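Side-chain contacts in Thiol:disulfide interchange protein DsbL (Escherichia coli, PDB 3C7M), which forms disulfide bonds in periplasmic proteins by passing on its own, and works with DsbI to make an essential disulfide in arylsulfate sulfotransferase AssT: residues S181-A184 against M185-I189; V43-K46 against V47-I50; S154-V157 against A158-Q161; G129-Q132 against A133-E136. All blocks are in the same frame, centred on the assembly; numbering follows the deposited sequence.

Overall arrangement
Interaction 2 comes first along the chain. It closes the end of helix 40-46 and starts the turn that leads to edge strand 52-57. Interaction 4 follows, where the loop after helix 117-128 enters helix 132-139. Interaction 3 lies in helix 154-161, just before strand 165-168. Interaction 1 is last, in the first turns of helix 182-193. All four are local and run in series; none nests or crosses. Interactions 1 and 2 touch: Ile189 CD1 lies 3.4 Å from Val43 CG1, which packs helix 182-193 on helix 40-46. Interaction 4 sits across the chain's centre from interactions 1 and 3.

Interaction 1: residues S181-A184 against M185-I189; sequences SIDA and MADLI. With CD (cadmium ion), chain E.
Residues Ser181-Ala184 and Met185-Ile189 form the opening turns of helix 182-193. Four successive i to i+4 backbone bonds join them. Met185 N donates to Ser181 O, Ala186 N to Ile182 O, Asp187 N to Asp183 O and Leu188 N to Ala184 O. The third is the shortest, with Asp187 N 2.8 Å from Asp183 O. Ser181 is the N-cap. Its OG accepts from Ala184 N at 3.0 Å, so a backbone N-H of the first turn is satisfied by a side chain.

Within these first turns, Asp183 and Asp187, one turn apart, share a cadmium ion. Asp183 binds it through a single oxygen, OD1, at 2.2 Å. Asp187 grips it with both oxygens, OD1 at 2.5 Å and OD2 at 2.3 Å from the metal. The two carboxylate planes are turned 75° apart. CG of Asp183 is anti to the backbone N (chi1 -176°), while CG of Asp187 is anti to the carbonyl carbon (chi1 -73°). These torsions bring both groups to the same ion. Asp183 OD1 and Asp187 OD2 come within 3.2 Å of each other, and the metal's charge probably offsets their repulsion. One further atom from elsewhere in the structure also binds the metal.

Met185 and Ile189 turn to the buried side, where they meet Tyr166 and Val168 of strand 165-168. Ile182 and Ala186 reach helix 40-46. The pair of aspartates is a typical i, i+4 metal site on a helix surface, here beside an N-capped start in the thioredoxin fold.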
ATOM      1  N   SER A 181     -12.478   8.602  12.269  1.00 14.53           N
ATOM      2  CA  SER A 181     -12.914   7.276  12.707  1.00 13.70           C
ATOM      3  C   SER A 181     -13.052   6.303  11.545  1.00 12.76           C
ATOM      4  O   SER A 181     -13.108   6.710  10.382  1.00 12.47           O
ATOM      5  CB  SER A 181     -14.253   7.368  13.448  1.00 13.75           C
ATOM      6  OG  SER A 181     -15.294   7.712  12.550  1.00 14.47           O
ATOM      7  N   ILE A 182     -13.123   5.014  11.879  1.00 12.05           N
ATOM      8  CA  ILE A 182     -13.378   3.971  10.894  1.00 11.50           C
ATOM      9  C   ILE A 182     -14.722   4.222  10.204  1.00 11.26           C
ATOM     10  O   ILE A 182     -14.814   4.191   8.979  1.00 10.92           O
ATOM     11  CB  ILE A 182     -13.341   2.570  11.544  1.00 11.75           C
ATOM     12  CG1 ILE A 182     -11.900   2.187  11.897  1.00 11.36           C
ATOM     13  CG2 ILE A 182     -13.959   1.517  10.630  1.00 11.47           C
ATOM     14  CD1 ILE A 182     -11.799   1.119  12.974  1.00 12.07           C
ATOM     15  N   ASP A 183     -15.754   4.510  10.993  1.00 11.13           N
ATOM     16  CA  ASP A 183     -17.073   4.719  10.420  1.00 10.91           C
ATOM     17  C   ASP A 183     -17.117   5.902   9.459  1.00 10.68           C
ATOM     18  O   ASP A 183     -17.634   5.781   8.351  1.00 10.45           O
ATOM     19  CB  ASP A 183     -18.134   4.871  11.507  1.00 11.03           C
ATOM     20  CG  ASP A 183     -19.526   4.986  10.932  1.00 12.06           C
ATOM     21  OD1 ASP A 183     -19.923   6.112  10.544  1.00 11.08           O
ATOM     22  OD2 ASP A 183     -20.206   3.935  10.848  1.00 13.29           O
ATOM     23  N   ALA A 184     -16.555   7.032   9.884  1.00 10.96           N
ATOM     24  CA  ALA A 184     -16.585   8.253   9.083  1.00 11.24           C
ATOM     25  C   ALA A 184     -15.799   8.073   7.790  1.00 11.29           C
ATOM     26  O   ALA A 184     -16.218   8.549   6.738  1.00 11.60           O
ATOM     27  CB  ALA A 184     -16.047   9.419   9.867  1.00 11.49           C
ATOM     28  N   MET A 185     -14.673   7.365   7.868  1.00 11.26           N
ATOM     29  CA  MET A 185     -13.880   7.108   6.673  1.00 11.30           C
ATOM     30  C   MET A 185     -14.630   6.210   5.694  1.00 11.18           C
ATOM     31  O   MET A 185     -14.625   6.452   4.487  1.00 11.31           O
ATOM     32  CB  MET A 185     -12.528   6.490   7.022  1.00 11.13           C
ATOM     33  CG  MET A 185     -11.556   6.523   5.851  1.00 11.74           C
ATOM     34  SD  MET A 185     -10.030   5.685   6.273  1.00 12.38           S
ATOM     35  CE  MET A 185      -9.173   5.817   4.714  1.00 13.53           C
ATOM     36  N   ALA A 186     -15.293   5.181   6.219  1.00 10.84           N
ATOM     37  CA  ALA A 186     -16.074   4.286   5.380  1.00 10.86           C
ATOM     38  C   ALA A 186     -17.249   5.044   4.746  1.00 10.59           C
ATOM     39  O   ALA A 186     -17.511   4.875   3.557  1.00 10.29           O
ATOM     40  CB  ALA A 186     -16.569   3.098   6.182  1.00 11.03           C
ATOM     41  N   ASP A 187     -17.922   5.894   5.535  1.00 10.65           N
ATOM     42  CA  ASP A 187     -19.001   6.751   5.023  1.00 10.68           C
ATOM     43  C   ASP A 187     -18.496   7.603   3.852  1.00 10.84           C
ATOM     44  O   ASP A 187     -19.144   7.670   2.803  1.00 11.50           O
ATOM     45  CB  ASP A 187     -19.550   7.687   6.114  1.00 11.02           C
ATOM     46  CG  ASP A 187     -20.401   6.971   7.156  1.00 10.80           C
ATOM     47  OD1 ASP A 187     -20.476   5.723   7.164  1.00 11.69           O
ATOM     48  OD2 ASP A 187     -20.987   7.687   7.998  1.00 11.87           O
ATOM     49  N   LEU A 188     -17.338   8.238   4.047  1.00 10.89           N
ATOM     50  CA  LEU A 188     -16.747   9.105   3.027  1.00 11.15           C
ATOM     51  C   LEU A 188     -16.433   8.330   1.754  1.00 11.02           C
ATOM     52  O   LEU A 188     -16.766   8.780   0.655  1.00 11.19           O
ATOM     53  CB  LEU A 188     -15.487   9.793   3.558  1.00 10.71           C
ATOM     54  CG  LEU A 188     -14.647  10.606   2.566  1.00 11.09           C
ATOM     55  CD1 LEU A 188     -15.456  11.713   1.890  1.00 11.74           C
ATOM     56  CD2 LEU A 188     -13.453  11.188   3.284  1.00 11.72           C
ATOM     57  N   ILE A 189     -15.806   7.163   1.902  1.00 10.98           N
ATOM     58  CA  ILE A 189     -15.461   6.336   0.744  1.00 11.60           C
ATOM     59  C   ILE A 189     -16.698   5.970  -0.078  1.00 12.36           C
ATOM     60  O   ILE A 189     -16.660   5.990  -1.311  1.00 12.11           O
ATOM     61  CB  ILE A 189     -14.661   5.068   1.146  1.00 11.18           C
ATOM     62  CG1 ILE A 189     -13.248   5.448   1.590  1.00 11.16           C
ATOM     63  CG2 ILE A 189     -14.594   4.070  -0.015  1.00 10.77           C
ATOM     64  CD1 ILE A 189     -12.573   4.362   2.402  1.00 10.62           C
TER
HETATM   65 CD    CD E 198     -21.789   5.962   9.292  0.95 11.16          CD

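Interaction 2: residues V43-K46 against V47-I50; sequences VSEK and VKDI
Glu45 and Lys48 lie side by side and point the same way. Their charged ends meet in a salt bridge, with Lys48 NZ 3.0 Å from Glu45 OE2. The ammonium approaches OE2 on its syn side, 27° out of the carboxylate plane. A water donates to Glu45 OE1 at 2.8 Å; its link to Lys48 NZ is doubtful, being very short. Glu45 reaches this place by a bend at chi2 (69°). The lysine chain is extended beyond CG, and its CG passes 3.4 Å from Glu45 O. Both residues are exposed, so the bridge lies on the surface.

The bridge spans the C-terminal end of helix 40-46, at the exit toward strand 52-57 of the thioredoxin fold. Val47 is the first residue to leave helical angles. Its N makes two weak bonds, to Val43 O at 3.2 Å and to Ser44 O at 3.3 Å. Its side chain is buried, and its CG2 comes to 3.4 Å from Val43 O.

Ser44 faces away from the turn, and its OG bonds to Thr40 O. Lys46 lies along helix 182-193 and touches Ala186. Asp49 OD1 comes within 3.4 Å of Lys46 O. Both oxygens are acceptors, and both are held by Arg190 of helix 182-193: its NH2 makes a salt bridge to Asp49 OD1 and a hydrogen bond to Lys46 O.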
ATOM      1  N   VAL A  43     -11.666  -0.464   7.641  1.00 11.23           N
ATOM      2  CA  VAL A  43     -12.334   0.365   6.636  1.00 11.46           C
ATOM      3  C   VAL A  43     -12.450  -0.357   5.291  1.00 11.88           C
ATOM      4  O   VAL A  43     -13.518  -0.345   4.678  1.00 11.72           O
ATOM      5  CB  VAL A  43     -11.660   1.758   6.478  1.00 11.32           C
ATOM      6  CG1 VAL A  43     -12.218   2.507   5.278  1.00 12.46           C
ATOM      7  CG2 VAL A  43     -11.862   2.585   7.725  1.00 11.72           C
ATOM      8  N   SER A  44     -11.366  -0.989   4.838  1.00 12.18           N
ATOM      9  CA  SER A  44     -11.376  -1.700   3.556  0.50 12.57           C
ATOM     10  C   SER A  44     -12.366  -2.861   3.570  1.00 13.00           C
ATOM     11  O   SER A  44     -13.040  -3.123   2.578  1.00 13.39           O
ATOM     12  CB  SER A  44      -9.975  -2.190   3.189  0.50 12.47           C
ATOM     13  OG  SER A  44      -9.057  -1.114   3.159  0.50 11.75           O
ATOM     14  N   GLU A  45     -12.466  -3.544   4.710  1.00 13.56           N
ATOM     15  CA  GLU A  45     -13.407  -4.645   4.881  1.00 14.28           C
ATOM     16  C   GLU A  45     -14.843  -4.139   4.737  1.00 14.20           C
ATOM     17  O   GLU A  45     -15.693  -4.796   4.118  1.00 15.06           O
ATOM     18  CB  GLU A  45     -13.191  -5.301   6.253  1.00 14.80           C
ATOM     19  CG  GLU A  45     -14.253  -6.317   6.681  0.50 16.08           C
ATOM     20  CD  GLU A  45     -14.235  -7.598   5.865  0.50 18.20           C
ATOM     21  OE1 GLU A  45     -13.178  -7.944   5.292  0.50 18.99           O
ATOM     22  OE2 GLU A  45     -15.289  -8.268   5.806  0.50 19.80           O
ATOM     23  N   LYS A  46     -15.104  -2.963   5.299  1.00 13.62           N
ATOM     24  CA  LYS A  46     -16.437  -2.372   5.262  1.00 13.14           C
ATOM     25  C   LYS A  46     -16.879  -1.991   3.859  1.00 13.41           C
ATOM     26  O   LYS A  46     -18.070  -2.035   3.558  1.00 14.32           O
ATOM     27  CB  LYS A  46     -16.530  -1.161   6.190  1.00 12.63           C
ATOM     28  CG  LYS A  46     -16.590  -1.531   7.667  1.00 11.78           C
ATOM     29  CD  LYS A  46     -16.505  -0.311   8.569  1.00 11.16           C
ATOM     30  CE  LYS A  46     -17.730   0.590   8.461  1.00 11.07           C
ATOM     31  NZ  LYS A  46     -19.010  -0.140   8.781  1.00 11.48           N
ATOM     32  N   VAL A  47     -15.921  -1.637   3.000  1.00 13.03           N
ATOM     33  CA  VAL A  47     -16.252  -1.171   1.645  1.00 12.80           C
ATOM     34  C   VAL A  47     -15.898  -2.164   0.525  1.00 13.12           C
ATOM     35  O   VAL A  47     -15.966  -1.814  -0.655  1.00 12.67           O
ATOM     36  CB  VAL A  47     -15.635   0.236   1.341  1.00 12.17           C
ATOM     37  CG1 VAL A  47     -16.189   1.295   2.303  1.00 12.38           C
ATOM     38  CG2 VAL A  47     -14.105   0.199   1.410  1.00 12.43           C
ATOM     39  N   LYS A  48     -15.550  -3.399   0.891  0.75 13.49           N
ATOM     40  CA  LYS A  48     -15.098  -4.383  -0.100  0.75 14.46           C
ATOM     41  C   LYS A  48     -16.165  -4.753  -1.138  0.75 14.48           C
ATOM     42  O   LYS A  48     -15.833  -5.253  -2.217  0.75 14.98           O
ATOM     43  CB  LYS A  48     -14.521  -5.633   0.574  0.75 14.85           C
ATOM     44  CG  LYS A  48     -15.546  -6.534   1.236  0.75 16.46           C
ATOM     45  CD  LYS A  48     -14.876  -7.716   1.907  0.75 19.29           C
ATOM     46  CE  LYS A  48     -15.911  -8.733   2.343  0.75 20.69           C
ATOM     47  NZ  LYS A  48     -15.332  -9.757   3.253  0.75 22.13           N
ATOM     48  N   ASP A  49     -17.433  -4.500  -0.813  1.00 14.52           N
ATOM     49  CA  ASP A  49     -18.536  -4.759  -1.750  1.00 14.96           C
ATOM     50  C   ASP A  49     -18.602  -3.751  -2.895  1.00 14.81           C
ATOM     51  O   ASP A  49     -19.227  -4.029  -3.924  1.00 15.60           O
ATOM     52  CB  ASP A  49     -19.881  -4.762  -1.020  1.00 15.37           C
ATOM     53  CG  ASP A  49     -20.154  -3.444  -0.316  1.00 16.76           C
ATOM     54  OD1 ASP A  49     -19.406  -3.109   0.626  1.00 19.22           O
ATOM     55  OD2 ASP A  49     -21.101  -2.732  -0.713  1.00 19.26           O
ATOM     56  N   ILE A  50     -17.984  -2.580  -2.713  1.00 13.83           N
ATOM     57  CA  ILE A  50     -18.029  -1.522  -3.728  1.00 13.39           C
ATOM     58  C   ILE A  50     -16.670  -1.193  -4.355  1.00 12.92           C
ATOM     59  O   ILE A  50     -16.614  -0.786  -5.521  1.00 13.43           O
ATOM     60  CB  ILE A  50     -18.724  -0.219  -3.220  1.00 13.43           C
ATOM     61  CG1 ILE A  50     -18.118   0.289  -1.903  1.00 13.14           C
ATOM     62  CG2 ILE A  50     -20.229  -0.449  -3.077  1.00 14.09           C
ATOM     63  CD1 ILE A  50     -18.334   1.770  -1.650  1.00 13.20           C
TER
HETATM   64  O   HOH W   1     -13.018 -10.483   4.023  1.00 50.44           O

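Interaction 3: residues S154-V157 against A158-Q161; sequences SYDV and AKIQ
Ser154 O takes the N-H of Ala158 at 2.8 Å, a good helical bond. Its OG hydrogen-bonds outside the segments, chiefly to Trp151 O, with His57 O also near. The Tyr155 ring crosses the Lys159 chain at a slant, and CE1 lies 3.5 Å from Lys159 CE.

Asp156 lies alongside the same lysine. Its OD1 receives Lys159 NZ at 3.1 Å in a salt bridge, met from above the carboxylate plane, 36° out of it. OD1 also sits at the edge of the Tyr155 ring, in its plane. Lys159 is fully extended, which carries its amine back along the helix to the Asp156 carboxylate.

Val157 turns inward to Val24, Ala165 and Val167 of the sheet. Its carbonyl accepts from Ile160 N at 3.3 Å. A water donates to Val157 O at 2.7 Å and accepts from Gln161 N and NE2. It bridges Val157 O and Gln161 N, 4.5 Å apart, too far for the usual i+4 bond. The Gln161 amide also reaches Thr176 N and Pro164 O. A weak i+4 bond at Lys159, an i+3 bond at Ile160 and a water mark a loosened last turn, where helix 154-161 leads toward strand 165-168 of the thioredoxin fold.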
ATOM      1  N   SER A 154       2.543   6.700  -7.873  1.00  9.06           N
ATOM      2  CA  SER A 154       2.528   7.038  -6.449  1.00  9.29           C
ATOM      3  C   SER A 154       3.217   8.365  -6.158  1.00  9.37           C
ATOM      4  O   SER A 154       2.794   9.118  -5.282  1.00 10.23           O
ATOM      5  CB  SER A 154       3.194   5.931  -5.630  1.00  9.55           C
ATOM      6  OG  SER A 154       2.507   4.698  -5.783  1.00  9.26           O
ATOM      7  N   TYR A 155       4.275   8.650  -6.911  1.00  9.23           N
ATOM      8  CA  TYR A 155       5.098   9.815  -6.642  1.00  9.50           C
ATOM      9  C   TYR A 155       4.290  11.101  -6.763  1.00  9.51           C
ATOM     10  O   TYR A 155       4.317  11.938  -5.865  1.00 10.22           O
ATOM     11  CB  TYR A 155       6.304   9.811  -7.578  1.00  9.65           C
ATOM     12  CG  TYR A 155       7.291  10.943  -7.372  1.00 10.52           C
ATOM     13  CD1 TYR A 155       7.137  12.163  -8.036  1.00 10.78           C
ATOM     14  CD2 TYR A 155       8.396  10.782  -6.537  1.00 10.93           C
ATOM     15  CE1 TYR A 155       8.070  13.197  -7.867  1.00 11.77           C
ATOM     16  CE2 TYR A 155       9.324  11.809  -6.363  1.00 13.28           C
ATOM     17  CZ  TYR A 155       9.151  13.011  -7.027  1.00 12.24           C
ATOM     18  OH  TYR A 155      10.075  14.031  -6.853  1.00 15.36           O
ATOM     19  N   ASP A 156       3.557  11.234  -7.862  1.00  9.55           N
ATOM     20  CA  ASP A 156       2.781  12.451  -8.091  1.00  9.79           C
ATOM     21  C   ASP A 156       1.584  12.552  -7.154  1.00 10.57           C
ATOM     22  O   ASP A 156       1.190  13.648  -6.756  1.00 11.49           O
ATOM     23  CB  ASP A 156       2.372  12.563  -9.558  1.00  9.57           C
ATOM     24  CG  ASP A 156       3.550  12.920 -10.465  1.00  9.37           C
ATOM     25  OD1 ASP A 156       4.529  13.520  -9.970  1.00 11.13           O
ATOM     26  OD2 ASP A 156       3.485  12.609 -11.669  1.00 11.73           O
ATOM     27  N   VAL A 157       1.025  11.417  -6.763  1.00 10.10           N
ATOM     28  CA  VAL A 157      -0.085  11.450  -5.806  1.00 10.63           C
ATOM     29  C   VAL A 157       0.414  11.861  -4.413  1.00 11.23           C
ATOM     30  O   VAL A 157      -0.239  12.640  -3.694  1.00 11.28           O
ATOM     31  CB  VAL A 157      -0.820  10.093  -5.762  1.00 10.26           C
ATOM     32  CG1 VAL A 157      -1.850  10.055  -4.624  1.00 10.85           C
ATOM     33  CG2 VAL A 157      -1.509   9.825  -7.105  1.00 10.83           C
ATOM     34  N   ALA A 158       1.577  11.340  -4.032  1.00 11.79           N
ATOM     35  CA  ALA A 158       2.159  11.627  -2.724  1.00 12.90           C
ATOM     36  C   ALA A 158       2.470  13.113  -2.490  1.00 13.98           C
ATOM     37  O   ALA A 158       2.577  13.547  -1.344  1.00 14.23           O
ATOM     38  CB  ALA A 158       3.408  10.768  -2.488  1.00 12.80           C
ATOM     39  N   LYS A 159       2.617  13.875  -3.573  1.00 15.11           N
ATOM     40  CA  LYS A 159       2.918  15.315  -3.499  1.00 16.11           C
ATOM     41  C   LYS A 159       1.835  16.153  -2.841  1.00 16.51           C
ATOM     42  O   LYS A 159       2.122  17.198  -2.241  1.00 17.50           O
ATOM     43  CB  LYS A 159       3.107  15.890  -4.900  1.00 16.69           C
ATOM     44  CG  LYS A 159       4.351  15.450  -5.613  1.00 17.50           C
ATOM     45  CD  LYS A 159       4.333  16.036  -7.003  1.00 18.34           C
ATOM     46  CE  LYS A 159       5.581  15.676  -7.767  1.00 19.44           C
ATOM     47  NZ  LYS A 159       5.551  16.307  -9.107  1.00 19.27           N
ATOM     48  N   ILE A 160       0.587  15.720  -2.987  1.00 16.35           N
ATOM     49  CA  ILE A 160      -0.554  16.533  -2.585  1.00 16.84           C
ATOM     50  C   ILE A 160      -0.622  16.699  -1.071  1.00 16.38           C
ATOM     51  O   ILE A 160      -0.661  17.827  -0.569  1.00 16.96           O
ATOM     52  CB  ILE A 160      -1.863  15.969  -3.161  1.00 17.17           C
ATOM     53  CG1 ILE A 160      -1.852  16.130  -4.677  1.00 18.91           C
ATOM     54  CG2 ILE A 160      -3.071  16.696  -2.578  1.00 18.11           C
ATOM     55  CD1 ILE A 160      -2.159  14.890  -5.423  1.00 20.49           C
ATOM     56  N   GLN A 161      -0.616  15.584  -0.344  1.00 15.13           N
ATOM     57  CA  GLN A 161      -0.701  15.643   1.115  1.00 14.47           C
ATOM     58  C   GLN A 161       0.080  14.519   1.799  1.00 14.21           C
ATOM     59  O   GLN A 161      -0.222  14.127   2.927  1.00 14.31           O
ATOM     60  CB  GLN A 161      -2.172  15.694   1.570  1.00 14.28           C
ATOM     61  CG  GLN A 161      -3.068  14.585   1.002  1.00 14.96           C
ATOM     62  CD  GLN A 161      -3.128  13.378   1.909  1.00 15.57           C
ATOM     63  OE1 GLN A 161      -3.592  13.468   3.050  1.00 16.61           O
ATOM     64  NE2 GLN A 161      -2.651  12.241   1.416  1.00 13.94           N
TER
HETATM   65  O   HOH W   2      -0.921  12.799  -1.090  1.00 11.55           O

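Interaction 4: residues G129-Q132 against A133-E136; sequences GMSQ and ADFE
The Phe135 ring meets the Gln132 amide at its edge: NE2 lies near the ring plane, 3.8 Å from CD2. The same NE2 donates to Glu136 OE2 at 3.0 Å. The acceptor lies in the amide plane, but the donor reaches OE2 on its anti side, 29° out of the carboxylate plane. The Gln132 amide and the Glu136 carboxylate are turned 74° apart. A bend at chi2 (67°) folds the Gln132 chain back toward Glu136. The ring is buried against Ile121 and Leu125 of helix 117-128 and Val74 of helix 65-81.

Met130 SD also packs on Phe135, 3.9 Å from its CB. Ser131 is the N-cap of helix 132-139. Its OG accepts from Asp134 N at 3.1 Å, and its O accepts from Phe135 N. A water accepts from Ser131 N and donates to Asp134 OD2 at 2.6 Å, as in a water-mediated variant of the capping box. Just before, Gly129 ends helix 117-128 in a Schellman motif.

Three side-chain links hold this helix start: the Ser131 cap, the water to Asp134 and the Gln132-Glu136 bond. The carboxylates of Asp134 and Glu136, in the first turns, would probably interact favourably with the helix dipole.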
ATOM      1  N   GLY A 129       7.383 -16.156   4.526  1.00 12.01           N
ATOM      2  CA  GLY A 129       7.610 -17.581   4.264  1.00 12.23           C
ATOM      3  C   GLY A 129       7.950 -17.887   2.814  1.00 12.43           C
ATOM      4  O   GLY A 129       7.680 -18.996   2.324  1.00 13.55           O
ATOM      5  N   MET A 130       8.550 -16.919   2.123  1.00 11.96           N
ATOM      6  CA  MET A 130       8.953 -17.097   0.733  1.00 12.02           C
ATOM      7  C   MET A 130      10.466 -17.193   0.640  1.00 11.59           C
ATOM      8  O   MET A 130      11.188 -16.441   1.310  1.00 11.40           O
ATOM      9  CB  MET A 130       8.431 -15.951  -0.155  1.00 11.80           C
ATOM     10  CG  MET A 130       8.879 -16.058  -1.617  1.00 12.88           C
ATOM     11  SD  MET A 130       8.196 -14.785  -2.699  1.00 13.81           S
ATOM     12  CE  MET A 130       6.625 -15.502  -3.147  1.00 16.14           C
ATOM     13  N   SER A 131      10.943 -18.123  -0.185  1.00 11.37           N
ATOM     14  CA  SER A 131      12.375 -18.265  -0.422  1.00 11.34           C
ATOM     15  C   SER A 131      12.900 -17.168  -1.339  1.00 11.20           C
ATOM     16  O   SER A 131      12.171 -16.621  -2.179  1.00 10.84           O
ATOM     17  CB  SER A 131      12.711 -19.647  -1.013  1.00 11.19           C
ATOM     18  OG  SER A 131      12.242 -19.775  -2.345  1.00 12.79           O
ATOM     19  N   GLN A 132      14.180 -16.850  -1.171  1.00 11.25           N
ATOM     20  CA  GLN A 132      14.869 -15.917  -2.056  1.00 11.73           C
ATOM     21  C   GLN A 132      14.747 -16.343  -3.516  1.00 11.84           C
ATOM     22  O   GLN A 132      14.440 -15.525  -4.379  1.00 11.39           O
ATOM     23  CB  GLN A 132      16.340 -15.796  -1.663  1.00 12.16           C
ATOM     24  CG  GLN A 132      17.103 -14.722  -2.438  1.00 13.57           C
ATOM     25  CD  GLN A 132      16.634 -13.309  -2.129  0.50 14.88           C
ATOM     26  OE1 GLN A 132      16.205 -13.011  -1.014  0.50 16.62           O
ATOM     27  NE2 GLN A 132      16.727 -12.427  -3.118  0.50 16.42           N
ATOM     28  N   ALA A 133      14.974 -17.630  -3.782  1.00 12.28           N
ATOM     29  CA  ALA A 133      14.878 -18.152  -5.143  1.00 12.22           C
ATOM     30  C   ALA A 133      13.486 -17.924  -5.739  1.00 12.23           C
ATOM     31  O   ALA A 133      13.365 -17.484  -6.884  1.00 12.62           O
ATOM     32  CB  ALA A 133      15.248 -19.639  -5.178  1.00 12.68           C
ATOM     33  N   ASP A 134      12.442 -18.198  -4.955  1.00 12.23           N
ATOM     34  CA  ASP A 134      11.068 -18.003  -5.433  1.00 12.71           C
ATOM     35  C   ASP A 134      10.753 -16.539  -5.722  1.00 12.36           C
ATOM     36  O   ASP A 134      10.111 -16.224  -6.726  1.00 12.55           O
ATOM     37  CB  ASP A 134      10.053 -18.582  -4.451  1.00 13.24           C
ATOM     38  CG  ASP A 134       9.966 -20.095  -4.519  1.00 15.10           C
ATOM     39  OD1 ASP A 134      10.705 -20.714  -5.316  1.00 17.91           O
ATOM     40  OD2 ASP A 134       9.143 -20.662  -3.781  1.00 16.94           O
ATOM     41  N   PHE A 135      11.216 -15.651  -4.845  1.00 11.81           N
ATOM     42  CA  PHE A 135      11.064 -14.212  -5.052  1.00 11.62           C
ATOM     43  C   PHE A 135      11.727 -13.764  -6.358  1.00 12.27           C
ATOM     44  O   PHE A 135      11.134 -13.024  -7.151  1.00 12.37           O
ATOM     45  CB  PHE A 135      11.645 -13.453  -3.854  1.00 11.04           C
ATOM     46  CG  PHE A 135      11.894 -11.995  -4.118  1.00  9.77           C
ATOM     47  CD1 PHE A 135      10.830 -11.103  -4.227  1.00  9.62           C
ATOM     48  CD2 PHE A 135      13.196 -11.509  -4.261  1.00  9.76           C
ATOM     49  CE1 PHE A 135      11.056  -9.746  -4.472  1.00  9.34           C
ATOM     50  CE2 PHE A 135      13.431 -10.154  -4.509  1.00 10.52           C
ATOM     51  CZ  PHE A 135      12.350  -9.274  -4.616  1.00 10.20           C
ATOM     52  N   GLU A 136      12.953 -14.221  -6.591  1.00 12.61           N
ATOM     53  CA  GLU A 136      13.682 -13.799  -7.781  1.00 13.72           C
ATOM     54  C   GLU A 136      12.976 -14.245  -9.062  1.00 13.76           C
ATOM     55  O   GLU A 136      12.867 -13.474 -10.018  1.00 14.18           O
ATOM     56  CB  GLU A 136      15.132 -14.279  -7.724  1.00 13.96           C
ATOM     57  CG  GLU A 136      15.941 -13.543  -6.662  1.00 16.48           C
ATOM     58  CD  GLU A 136      17.334 -14.111  -6.454  1.00 20.14           C
ATOM     59  OE1 GLU A 136      17.705 -15.089  -7.145  1.00 23.12           O
ATOM     60  OE2 GLU A 136      18.062 -13.578  -5.588  1.00 20.92           O
TER
HETATM   61  O   HOH W   3       8.937 -19.978  -1.230  1.00 19.42           O